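Local coordinates for protein predicted transcriptional regulator (Clostridium thermocellum, PDB 1XMA) that is a predicted transcriptional regulator of the PadR-like family, probably controlling gene expression by binding DNA through a winged helix-turn-helix domain, at residues 56-59 / 60-63. Numbering follows the deposited sequence.
Sequences YGYE and ISKN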
loop_
_atom_site.group_PDB
_atom_site.type_symbol
_atom_site.label_atom_id
_atom_site.label_comp_id
_atom_site.label_asym_id
_atom_site.label_seq_id
_atom_site.Cartn_x
_atom_site.Cartn_y
_atom_site.Cartn_z
ATOM N N TYR B 56 6.635 -16.004 -18.721
ATOM C CA TYR B 56 6.800 -17.153 -17.845
ATOM C C TYR B 56 7.476 -16.712 -16.556
ATOM O O TYR B 56 8.013 -15.611 -16.491
ATOM C CB TYR B 56 7.584 -18.278 -18.556
ATOM C CG TYR B 56 8.956 -17.876 -19.078
ATOM C CD1 TYR B 56 9.100 -17.239 -20.317
ATOM C CD2 TYR B 56 10.115 -18.154 -18.340
ATOM C CE1 TYR B 56 10.364 -16.879 -20.808
ATOM C CE2 TYR B 56 11.387 -17.789 -18.823
ATOM C CZ TYR B 56 11.495 -17.154 -20.047
ATOM O OH TYR B 56 12.734 -16.804 -20.520
ATOM N N GLY B 57 7.444 -17.572 -15.543
ATOM C CA GLY B 57 7.935 -17.236 -14.202
ATOM C C GLY B 57 9.247 -16.464 -14.106
ATOM O O GLY B 57 9.280 -15.357 -13.551
ATOM N N TYR B 58 10.340 -17.029 -14.629
ATOM C CA TYR B 58 11.623 -16.333 -14.519
ATOM C C TYR B 58 11.702 -14.995 -15.250
ATOM O O TYR B 58 12.245 -14.025 -14.715
ATOM C CB TYR B 58 12.829 -17.182 -14.911
ATOM C CG TYR B 58 14.107 -16.359 -14.725
ATOM C CD1 TYR B 58 14.496 -15.919 -13.435
ATOM C CD2 TYR B 58 14.885 -15.959 -15.829
ATOM C CE1 TYR B 58 15.634 -15.155 -13.244
ATOM C CE2 TYR B 58 16.037 -15.175 -15.647
ATOM C CZ TYR B 58 16.402 -14.783 -14.345
ATOM O OH TYR B 58 17.529 -14.024 -14.133
ATOM N N GLU B 59 11.179 -14.936 -16.460
ATOM C CA GLU B 59 11.127 -13.673 -17.190
ATOM C C GLU B 59 10.343 -12.588 -16.445
ATOM O O GLU B 59 10.737 -11.426 -16.447
ATOM C CB GLU B 59 10.507 -13.886 -18.550
ATOM C CG GLU B 59 10.560 -12.656 -19.414
ATOM C CD GLU B 59 10.165 -12.940 -20.821
ATOM O OE1 GLU B 59 11.060 -12.870 -21.682
ATOM O OE2 GLU B 59 8.973 -13.240 -21.065
ATOM N N ILE B 60 9.233 -12.975 -15.819
ATOM C CA ILE B 60 8.357 -12.034 -15.094
ATOM C C ILE B 60 9.059 -11.390 -13.895
ATOM O O ILE B 60 9.062 -10.164 -13.763
ATOM C CB ILE B 60 7.008 -12.733 -14.716
ATOM C CG1 ILE B 60 6.193 -12.963 -15.998
ATOM C CG2 ILE B 60 6.224 -11.963 -13.610
ATOM C CD1 ILE B 60 4.785 -13.422 -15.787
ATOM N N SER B 61 9.674 -12.215 -13.038
ATOM C CA SER B 61 10.435 -11.727 -11.875
ATOM C C SER B 61 11.682 -10.929 -12.276
ATOM O O SER B 61 12.022 -9.917 -11.646
ATOM C CB SER B 61 10.854 -12.890 -10.973
ATOM O OG SER B 61 11.828 -13.689 -11.607
ATOM N N LYS B 62 12.367 -11.396 -13.314
ATOM C CA LYS B 62 13.459 -10.637 -13.887
ATOM C C LYS B 62 12.960 -9.258 -14.322
ATOM O O LYS B 62 13.585 -8.249 -14.021
ATOM C CB LYS B 62 14.083 -11.398 -15.068
ATOM C CG LYS B 62 15.285 -10.707 -15.707
ATOM C CD LYS B 62 15.992 -11.619 -16.687
ATOM C CE LYS B 62 15.306 -11.592 -18.069
ATOM N NZ LYS B 62 16.087 -12.356 -19.125
ATOM N N ASN B 63 11.829 -9.226 -15.015
ATOM C CA ASN B 63 11.261 -7.975 -15.512
ATOM C C ASN B 63 10.823 -7.025 -14.394
ATOM O O ASN B 63 11.052 -5.812 -14.478
ATOM C CB ASN B 63 10.103 -8.250 -16.467
ATOM C CG ASN B 63 10.568 -8.505 -17.893
ATOM O OD1 ASN B 63 11.575 -7.958 -18.324
ATOM N ND2 ASN B 63 9.830 -9.329 -18.629
#
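The aliphatic part of K62 passes over the rim of the Y58 ring, one helical turn back, a compact example of how residues four apart on a helix pack against each other. Both chains leave the backbone the same way: CG of Y58 stands anti to its own N, as does that of K62, and the two side chains cross at a slant. K62 CB sits above one ring face toward the rim, and K62 CD comes 3.7 Å from Y58 CE2, a nonpolar contact made by the methylenes of a lysine. The Y58 hydroxyl is hydrogen-bonded to R65, which ties the ring's far end further down the same helix.

On that same face of the ring, the carbonyl oxygen of Y58 is gripped twice. K62 N donates to Y58 O at 3.0 Å in the regular helical bond, while S61 OG gives a longer bond of 3.2 Å to Y58 O; both donors approach from the same face of the carbonyl plane. OG comes in well off the carbonyl direction, at a C=O...O angle of 117°, whereas K62 N lies nearer to it. The serine hydroxyl can fold back because it stands between its own N and C (chi1 69°).

Beside this pair, E59 and N63 point the same way, their carboxylate and amide planes 25° apart, with N63 ND2 3.5 Å from E59 CG. The carboxylate turns instead to S55, its OE2 accepting a hydrogen bond just ahead of the helix. Y56 occupies the N-cap position, and its O takes the first bond of the series, from I60 N at 3.0 Å.

Buried I60 packs helix 57-67 onto helices 35-52 and 76-88, consistent with the first helix of the helix-turn-helix in a PadR-like winged-helix domain, whose wing strands would be 92-96 and 106-110, the latter paired with edge strand 55-56.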